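Local coordinates for protein dihydropteroate synthase (Stenotrophomonas maltophilia, PDB 7L6P) that probably catalyses the condensation of para-aminobenzoate with 6-hydroxymethyl-7,8-dihydropterin diphosphate to give 7,8-dihydropteroate, a step of folate biosynthesis, at residues H153-Y167 with I197-H209. Numbering follows the deposited sequence.
Sequences HMQGEPGHMQADPHY and IDLGFGFGKTTAH
His153 N donates to Asp198 O across 3.0 Å, continuing the parallel pairing of barrel strands 149-152 and 195-198, and His153 O then receives a CA-H...O contact from Gly200 as the two chains leave the barrel as loops. How such loops are locked together is well illustrated by Lys205. Its side chain, turned off the extended form about CB-CG and again about CD-CE, brings NZ to His153 ND1 at 2.9 Å, almost exactly in the histidine ring plane. Four acceptors surround NZ within hydrogen-bonding distance, ND1 and the carbonyl oxygens of Leu199, Gly200 and Phe203, so at least two must share one hydrogen; Gly200 and Phe203 are the ends of a type II turn. Gly200 O is gripped twice, by NZ and by Phe203 N from opposite faces of its plane.

Farther along, Tyr167 OH donates to Gly204 O at 2.7 Å, from above the carbonyl plane, while Pro165 packs its ring against the same peptide. The edge of Tyr167 stands T-shaped on His209, the planes at 86°, with CD2 over the centre of the histidine ring. On the opposite face of that ring lies Thr206 OG1, which accepts from His209 N at 3.0 Å; Thr206 N returns a bond to His209 ND1. A water links His209 NE2 with Tyr167 N. Met161 SD meets the Phe203 ring edge-on, 3.9 Å from CD1, a Met-aromatic contact; the Phe203 side chain also lies about 4 Å from a bound imidazole molecule. Together these features join the loops after the fifth and sixth strands of a TIM barrel, the second ending in a capping box that starts helix 207-215, at the C-terminal strand ends where this fold carries its active site.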
loop_
_atom_site.group_PDB
_atom_site.type_symbol
_atom_site.label_atom_id
_atom_site.label_comp_id
_atom_site.label_asym_id
_atom_site.label_seq_id
_atom_site.Cartn_x
_atom_site.Cartn_y
_atom_site.Cartn_z
ATOM N N HIS A 153 -11.494 19.349 -9.237
ATOM C CA HIS A 153 -11.031 20.650 -8.788
ATOM C C HIS A 153 -9.608 20.859 -9.272
ATOM O O HIS A 153 -8.755 19.974 -9.112
ATOM C CB HIS A 153 -11.057 20.791 -7.269
ATOM C CG HIS A 153 -10.418 22.058 -6.784
ATOM N ND1 HIS A 153 -9.056 22.193 -6.601
ATOM C CD2 HIS A 153 -10.960 23.262 -6.477
ATOM C CE1 HIS A 153 -8.784 23.422 -6.195
ATOM N NE2 HIS A 153 -9.923 24.091 -6.113
ATOM N N MET A 154 -9.369 22.011 -9.883
ATOM C CA MET A 154 -8.019 22.505 -10.117
ATOM C C MET A 154 -7.995 24.011 -9.953
ATOM O O MET A 154 -8.936 24.706 -10.332
ATOM C CB MET A 154 -7.498 22.133 -11.502
ATOM C CG MET A 154 -8.309 22.676 -12.661
ATOM S SD MET A 154 -7.431 22.541 -14.231
ATOM C CE MET A 154 -6.145 23.721 -13.899
ATOM N N GLN A 155 -6.915 24.497 -9.364
ATOM C CA GLN A 155 -6.569 25.906 -9.383
ATOM C C GLN A 155 -5.760 26.147 -10.650
ATOM O O GLN A 155 -4.865 25.367 -10.961
ATOM C CB GLN A 155 -5.771 26.269 -8.134
ATOM C CG GLN A 155 -6.060 27.647 -7.589
ATOM C CD GLN A 155 -5.376 27.910 -6.255
ATOM O OE1 GLN A 155 -6.039 28.137 -5.241
ATOM N NE2 GLN A 155 -4.047 27.893 -6.251
ATOM N N GLY A 156 -6.144 27.147 -11.429
ATOM C CA GLY A 156 -5.512 27.419 -12.702
ATOM C C GLY A 156 -6.403 27.056 -13.875
ATOM O O GLY A 156 -7.596 26.783 -13.733
ATOM N N GLU A 157 -5.798 27.041 -15.052
ATOM C CA GLU A 157 -6.504 26.741 -16.287
ATOM C C GLU A 157 -5.803 25.605 -17.006
ATOM O O GLU A 157 -4.614 25.362 -16.786
ATOM C CB GLU A 157 -6.579 27.946 -17.237
ATOM C CG GLU A 157 -6.594 29.300 -16.584
ATOM C CD GLU A 157 -6.435 30.405 -17.613
ATOM O OE1 GLU A 157 -7.189 30.407 -18.614
ATOM O OE2 GLU A 157 -5.532 31.246 -17.438
ATOM N N PRO A 158 -6.522 24.879 -17.872
ATOM C CA PRO A 158 -5.873 23.839 -18.687
ATOM C C PRO A 158 -4.702 24.401 -19.475
ATOM O O PRO A 158 -4.878 25.349 -20.247
ATOM C CB PRO A 158 -6.999 23.367 -19.615
ATOM C CG PRO A 158 -8.279 23.671 -18.836
ATOM C CD PRO A 158 -7.989 24.929 -18.071
ATOM N N GLY A 159 -3.498 23.866 -19.274
ATOM C CA GLY A 159 -2.338 24.337 -19.990
ATOM C C GLY A 159 -1.498 25.334 -19.228
ATOM O O GLY A 159 -0.409 25.677 -19.687
ATOM N N HIS A 160 -2.033 25.903 -18.156
ATOM C CA HIS A 160 -1.322 26.886 -17.338
ATOM C C HIS A 160 -1.581 26.541 -15.878
ATOM O O HIS A 160 -2.486 27.094 -15.250
ATOM C CB HIS A 160 -1.744 28.303 -17.689
ATOM C CG HIS A 160 -1.737 28.565 -19.156
ATOM N ND1 HIS A 160 -2.785 28.218 -19.980
ATOM C CD2 HIS A 160 -0.803 29.131 -19.953
ATOM C CE1 HIS A 160 -2.494 28.556 -21.224
ATOM N NE2 HIS A 160 -1.300 29.117 -21.233
ATOM N N MET A 161 -0.771 25.635 -15.350
ATOM C CA MET A 161 -0.860 25.286 -13.947
ATOM C C MET A 161 -0.122 26.322 -13.107
ATOM O O MET A 161 0.821 26.976 -13.562
ATOM C CB MET A 161 -0.283 23.888 -13.719
ATOM C CG MET A 161 -1.208 22.903 -12.992
ATOM S SD MET A 161 -2.909 22.808 -13.639
ATOM C CE MET A 161 -2.629 22.399 -15.371
ATOM N N GLN A 162 -0.605 26.497 -11.885
ATOM C CA GLN A 162 -0.075 27.510 -10.983
ATOM C C GLN A 162 1.307 27.152 -10.460
ATOM O O GLN A 162 1.528 26.036 -9.981
ATOM C CB GLN A 162 -1.023 27.693 -9.817
ATOM C CG GLN A 162 -2.294 28.336 -10.199
ATOM C CD GLN A 162 -2.839 29.096 -9.038
ATOM O OE1 GLN A 162 -2.876 28.573 -7.924
ATOM N NE2 GLN A 162 -3.225 30.352 -9.265
ATOM N N ALA A 163 2.229 28.112 -10.525
ATOM C CA ALA A 163 3.579 27.873 -10.024
ATOM C C ALA A 163 3.605 27.834 -8.497
ATOM O O ALA A 163 4.223 26.941 -7.903
ATOM C CB ALA A 163 4.537 28.942 -10.558
ATOM N N ASP A 164 2.970 28.815 -7.847
ATOM C CA ASP A 164 2.853 28.862 -6.388
ATOM C C ASP A 164 1.398 28.759 -5.958
ATOM O O ASP A 164 0.743 29.776 -5.693
ATOM C CB ASP A 164 3.500 30.121 -5.815
ATOM C CG ASP A 164 4.993 29.961 -5.643
ATOM O OD1 ASP A 164 5.410 28.911 -5.095
ATOM O OD2 ASP A 164 5.754 30.868 -6.048
ATOM N N PRO A 165 0.870 27.551 -5.820
ATOM C CA PRO A 165 -0.517 27.408 -5.373
ATOM C C PRO A 165 -0.656 27.837 -3.921
ATOM O O PRO A 165 0.233 27.605 -3.102
ATOM C CB PRO A 165 -0.785 25.909 -5.540
ATOM C CG PRO A 165 0.320 25.411 -6.470
ATOM C CD PRO A 165 1.491 26.259 -6.153
ATOM N N HIS A 166 -1.783 28.458 -3.603
ATOM C CA HIS A 166 -2.030 28.954 -2.256
ATOM C C HIS A 166 -3.491 28.732 -1.872
ATOM O O HIS A 166 -4.394 28.816 -2.708
ATOM C CB HIS A 166 -1.685 30.444 -2.112
ATOM C CG HIS A 166 -2.332 31.087 -0.920
ATOM N ND1 HIS A 166 -1.891 30.880 0.372
ATOM C CD2 HIS A 166 -3.424 31.887 -0.822
ATOM C CE1 HIS A 166 -2.669 31.548 1.211
ATOM N NE2 HIS A 166 -3.606 32.167 0.512
ATOM N N TYR A 167 -3.705 28.432 -0.594
ATOM C CA TYR A 167 -5.040 28.242 -0.044
ATOM C C TYR A 167 -5.036 28.724 1.394
ATOM O O TYR A 167 -4.173 28.323 2.173
ATOM C CB TYR A 167 -5.454 26.774 -0.067
ATOM C CG TYR A 167 -5.544 26.140 -1.429
ATOM C CD1 TYR A 167 -6.718 26.200 -2.165
ATOM C CD2 TYR A 167 -4.470 25.437 -1.962
ATOM C CE1 TYR A 167 -6.817 25.594 -3.399
ATOM C CE2 TYR A 167 -4.553 24.850 -3.203
ATOM C CZ TYR A 167 -5.729 24.935 -3.919
ATOM O OH TYR A 167 -5.836 24.331 -5.157
ATOM N N ILE A 197 -17.216 13.472 -8.098
ATOM C CA ILE A 197 -16.251 14.507 -7.763
ATOM C C ILE A 197 -14.855 13.901 -7.781
ATOM O O ILE A 197 -14.652 12.688 -7.614
ATOM C CB ILE A 197 -16.529 15.149 -6.397
ATOM C CG1 ILE A 197 -16.540 14.061 -5.328
ATOM C CG2 ILE A 197 -17.876 15.934 -6.441
ATOM C CD1 ILE A 197 -16.607 14.586 -3.926
ATOM N N ASP A 198 -13.882 14.783 -7.962
ATOM C CA ASP A 198 -12.476 14.433 -7.979
ATOM C C ASP A 198 -11.732 15.581 -7.318
ATOM O O ASP A 198 -11.910 16.743 -7.714
ATOM C CB ASP A 198 -12.035 14.217 -9.422
ATOM C CG ASP A 198 -10.560 13.893 -9.566
ATOM O OD1 ASP A 198 -9.807 13.942 -8.566
ATOM O OD2 ASP A 198 -10.160 13.628 -10.725
ATOM N N LEU A 199 -10.918 15.269 -6.303
ATOM C CA LEU A 199 -10.268 16.351 -5.572
ATOM C C LEU A 199 -9.127 16.979 -6.363
ATOM O O LEU A 199 -8.665 18.067 -5.999
ATOM C CB LEU A 199 -9.787 15.848 -4.207
ATOM C CG LEU A 199 -10.877 15.310 -3.260
ATOM C CD1 LEU A 199 -10.306 14.945 -1.899
ATOM C CD2 LEU A 199 -12.047 16.323 -3.117
ATOM N N GLY A 200 -8.670 16.328 -7.435
ATOM C CA GLY A 200 -7.634 16.868 -8.290
ATOM C C GLY A 200 -6.294 16.978 -7.593
ATOM O O GLY A 200 -5.666 18.037 -7.603
ATOM N N PHE A 201 -5.834 15.891 -6.978
ATOM C CA PHE A 201 -4.510 15.911 -6.370
ATOM C C PHE A 201 -3.464 16.365 -7.379
ATOM O O PHE A 201 -3.481 15.944 -8.535
ATOM C CB PHE A 201 -4.168 14.529 -5.831
ATOM C CG PHE A 201 -5.060 14.074 -4.727
ATOM C CD1 PHE A 201 -5.000 14.690 -3.490
ATOM C CD2 PHE A 201 -5.915 12.994 -4.902
ATOM C CE1 PHE A 201 -5.796 14.261 -2.460
ATOM C CE2 PHE A 201 -6.729 12.564 -3.877
ATOM C CZ PHE A 201 -6.671 13.196 -2.656
ATOM N N GLY A 202 -2.578 17.260 -6.949
ATOM C CA GLY A 202 -1.507 17.747 -7.800
ATOM C C GLY A 202 -1.840 18.960 -8.656
ATOM O O GLY A 202 -0.924 19.664 -9.091
ATOM N N PHE A 203 -3.119 19.250 -8.883
ATOM C CA PHE A 203 -3.534 20.295 -9.822
ATOM C C PHE A 203 -3.737 21.604 -9.063
ATOM O O PHE A 203 -4.794 21.837 -8.468
ATOM C CB PHE A 203 -4.803 19.877 -10.551
ATOM C CG PHE A 203 -4.591 18.807 -11.585
ATOM C CD1 PHE A 203 -4.125 19.138 -12.855
ATOM C CD2 PHE A 203 -4.880 17.467 -11.294
ATOM C CE1 PHE A 203 -3.958 18.168 -13.827
ATOM C CE2 PHE A 203 -4.724 16.494 -12.265
ATOM C CZ PHE A 203 -4.242 16.845 -13.535
ATOM N N GLY A 204 -2.728 22.462 -9.094
ATOM C CA GLY A 204 -2.744 23.681 -8.316
ATOM C C GLY A 204 -2.613 23.388 -6.841
ATOM O O GLY A 204 -3.259 24.057 -6.025
ATOM N N LYS A 205 -1.752 22.428 -6.473
ATOM C CA LYS A 205 -1.606 22.026 -5.081
ATOM C C LYS A 205 -0.168 21.646 -4.771
ATOM O O LYS A 205 0.470 20.915 -5.531
ATOM C CB LYS A 205 -2.526 20.842 -4.759
ATOM C CG LYS A 205 -3.985 21.235 -4.642
ATOM C CD LYS A 205 -4.889 20.138 -5.178
ATOM C CE LYS A 205 -6.305 20.654 -5.390
ATOM N NZ LYS A 205 -6.758 20.450 -6.794
ATOM N N THR A 206 0.327 22.122 -3.632
ATOM C CA THR A 206 1.594 21.629 -3.127
ATOM C C THR A 206 1.441 20.202 -2.603
ATOM O O THR A 206 0.329 19.666 -2.461
ATOM C CB THR A 206 2.112 22.510 -1.991
ATOM O OG1 THR A 206 1.215 22.403 -0.868
ATOM C CG2 THR A 206 2.293 23.939 -2.417
ATOM N N THR A 207 2.581 19.574 -2.293
ATOM C CA THR A 207 2.502 18.271 -1.640
ATOM C C THR A 207 1.742 18.377 -0.322
ATOM O O THR A 207 0.941 17.497 0.010
ATOM C CB THR A 207 3.895 17.690 -1.413
ATOM O OG1 THR A 207 4.529 17.470 -2.673
ATOM C CG2 THR A 207 3.815 16.373 -0.634
ATOM N N ALA A 208 1.942 19.471 0.415
ATOM C CA ALA A 208 1.235 19.674 1.679
ATOM C C ALA A 208 -0.269 19.764 1.452
ATOM O O ALA A 208 -1.050 19.163 2.194
ATOM C CB ALA A 208 1.748 20.936 2.382
ATOM N N HIS A 209 -0.692 20.531 0.441
ATOM C CA HIS A 209 -2.111 20.609 0.115
ATOM C C HIS A 209 -2.655 19.228 -0.204
ATOM O O HIS A 209 -3.766 18.878 0.226
ATOM C CB HIS A 209 -2.350 21.556 -1.064
ATOM C CG HIS A 209 -1.895 22.961 -0.817
ATOM N ND1 HIS A 209 -1.380 23.763 -1.814
ATOM C CD2 HIS A 209 -1.860 23.702 0.315
ATOM C CE1 HIS A 209 -1.064 24.943 -1.310
ATOM N NE2 HIS A 209 -1.343 24.932 -0.018
HETATM O O HOH W 1 -1.017 27.661 1.111
#